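Side-chain contact in FACT complex subunit POB3 (Chaetomium thermophilum var. thermophilum, PDB 4KHB), which probably acts, as a subunit of the FACT histone chaperone, in reorganising nucleosomes during transcription, replication and DNA repair, this chain being the N-terminal part of the subunit: residues S70-L75 with S168-A173. Residues are numbered along the deposited sequence; the frame is centred on the assembly and turned at random.
Sequences SGVIQL and SKKASA
Lys170 reaches across to Gln74 from a loop of the SSRP1-family region, and its ammonium donates a hydrogen bond to the amide oxygen, NZ of Lys170 lying 2.4 Å from OE1 of Gln74, very short and of doubtful exact value. NZ comes from the CG side of the Gln74 amide, tilted well out of its plane. Lysine suits the place because its chain runs nearly straight beyond CG (chi2 -176°); it and the glutamine together span the 10.3 Å between CA of Gln74 and CA of Lys170. Its buried charge also has a true counterion, a salt bridge to Asp16. Glutamine supplies an acceptor and a donor together: while OE1 takes the lysine, NE2 binds Glu62 and the backbone oxygen of Met41 of the SPT16D chain, a residue that also packs against Lys170. Cutting Gln74 back to an alanine is likely to cost the ammonium one of its acceptors, and Glu62 and the Met41 carbonyl their amide donor. Val72 merely borders the ammonium, its O 3.9 Å and its CG2 4.2 Å from NZ of Lys170. The contact thus ties the loop joining strands 147-152 and 177-184 to strand 72-78, set between strands 13-15 and 61-66 in the first PH-like domain.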
loop_
_atom_site.group_PDB
_atom_site.type_symbol
_atom_site.label_atom_id
_atom_site.label_comp_id
_atom_site.label_asym_id
_atom_site.label_seq_id
_atom_site.Cartn_x
_atom_site.Cartn_y
_atom_site.Cartn_z
ATOM N N SER H 70 -12.130 -12.155 -9.219
ATOM C CA SER H 70 -10.894 -11.526 -8.756
ATOM C C SER H 70 -11.057 -10.009 -8.681
ATOM O O SER H 70 -11.320 -9.355 -9.696
ATOM C CB SER H 70 -9.718 -11.901 -9.660
ATOM O OG SER H 70 -8.490 -11.461 -9.105
ATOM N N GLY H 71 -10.908 -9.453 -7.480
ATOM C CA GLY H 71 -11.011 -8.013 -7.298
ATOM C C GLY H 71 -11.079 -7.568 -5.846
ATOM O O GLY H 71 -11.516 -8.326 -4.976
ATOM N N VAL H 72 -10.651 -6.333 -5.586
ATOM C CA VAL H 72 -10.743 -5.750 -4.247
ATOM C C VAL H 72 -11.497 -4.418 -4.229
ATOM O O VAL H 72 -11.301 -3.569 -5.102
ATOM C CB VAL H 72 -9.349 -5.571 -3.585
ATOM C CG1 VAL H 72 -8.764 -6.913 -3.196
ATOM C CG2 VAL H 72 -8.404 -4.827 -4.513
ATOM N N ILE H 73 -12.365 -4.251 -3.235
ATOM C CA ILE H 73 -13.065 -2.987 -3.028
ATOM C C ILE H 73 -12.580 -2.395 -1.710
ATOM O O ILE H 73 -12.715 -3.018 -0.654
ATOM C CB ILE H 73 -14.593 -3.185 -2.974
ATOM C CG1 ILE H 73 -15.086 -3.831 -4.270
ATOM C CG2 ILE H 73 -15.299 -1.849 -2.759
ATOM C CD1 ILE H 73 -14.811 -2.995 -5.511
ATOM N N GLN H 74 -12.004 -1.197 -1.777
ATOM C CA GLN H 74 -11.454 -0.550 -0.593
ATOM C C GLN H 74 -12.336 0.580 -0.068
ATOM O O GLN H 74 -12.583 1.568 -0.764
ATOM C CB GLN H 74 -10.038 -0.036 -0.886
ATOM C CG GLN H 74 -8.989 -1.136 -0.996
ATOM C CD GLN H 74 -7.680 -0.644 -1.578
ATOM O OE1 GLN H 74 -7.372 -0.888 -2.746
ATOM N NE2 GLN H 74 -6.904 0.066 -0.768
ATOM N N LEU H 75 -12.810 0.412 1.163
ATOM C CA LEU H 75 -13.591 1.435 1.843
ATOM C C LEU H 75 -12.892 1.873 3.130
ATOM O O LEU H 75 -12.909 1.134 4.124
ATOM C CB LEU H 75 -14.980 0.887 2.178
ATOM C CG LEU H 75 -15.836 0.350 1.030
ATOM C CD1 LEU H 75 -16.924 -0.566 1.562
ATOM C CD2 LEU H 75 -16.452 1.484 0.240
ATOM N N SER H 168 -4.072 3.019 -14.188
ATOM C CA SER H 168 -3.891 2.730 -12.767
ATOM C C SER H 168 -4.426 3.973 -12.058
ATOM O O SER H 168 -3.691 4.943 -11.857
ATOM C CB SER H 168 -2.415 2.451 -12.471
ATOM O OG SER H 168 -1.919 1.402 -13.284
ATOM N N LYS H 169 -5.700 3.937 -11.674
ATOM C CA LYS H 169 -6.309 5.012 -10.889
ATOM C C LYS H 169 -5.853 5.101 -9.427
ATOM O O LYS H 169 -5.713 6.204 -8.893
ATOM C CB LYS H 169 -7.839 4.958 -10.991
ATOM C CG LYS H 169 -8.336 4.432 -12.334
ATOM C CD LYS H 169 -9.831 4.139 -12.337
ATOM C CE LYS H 169 -10.256 3.452 -13.636
ATOM N NZ LYS H 169 -10.666 2.035 -13.440
ATOM N N LYS H 170 -5.631 3.963 -8.776
ATOM C CA LYS H 170 -5.202 3.988 -7.378
ATOM C C LYS H 170 -3.735 4.381 -7.243
ATOM O O LYS H 170 -3.318 4.908 -6.212
ATOM C CB LYS H 170 -5.451 2.642 -6.691
ATOM C CG LYS H 170 -6.918 2.279 -6.517
ATOM C CD LYS H 170 -7.065 0.972 -5.747
ATOM C CE LYS H 170 -8.525 0.671 -5.458
ATOM N NZ LYS H 170 -8.713 -0.612 -4.727
ATOM N N ALA H 171 -2.951 4.122 -8.284
ATOM C CA ALA H 171 -1.554 4.534 -8.297
ATOM C C ALA H 171 -1.434 6.050 -8.410
ATOM O O ALA H 171 -0.450 6.638 -7.961
ATOM C CB ALA H 171 -0.811 3.854 -9.436
ATOM N N SER H 172 -2.442 6.672 -9.016
ATOM C CA SER H 172 -2.410 8.105 -9.295
ATOM C C SER H 172 -3.306 8.913 -8.362
ATOM O O SER H 172 -3.451 10.124 -8.533
ATOM C CB SER H 172 -2.805 8.372 -10.752
ATOM O OG SER H 172 -4.149 8.003 -10.996
ATOM N N ALA H 173 -3.899 8.253 -7.372
ATOM C CA ALA H 173 -4.823 8.934 -6.473
ATOM C C ALA H 173 -4.073 9.851 -5.520
ATOM O O ALA H 173 -4.619 10.845 -5.035
ATOM C CB ALA H 173 -5.648 7.924 -5.698
#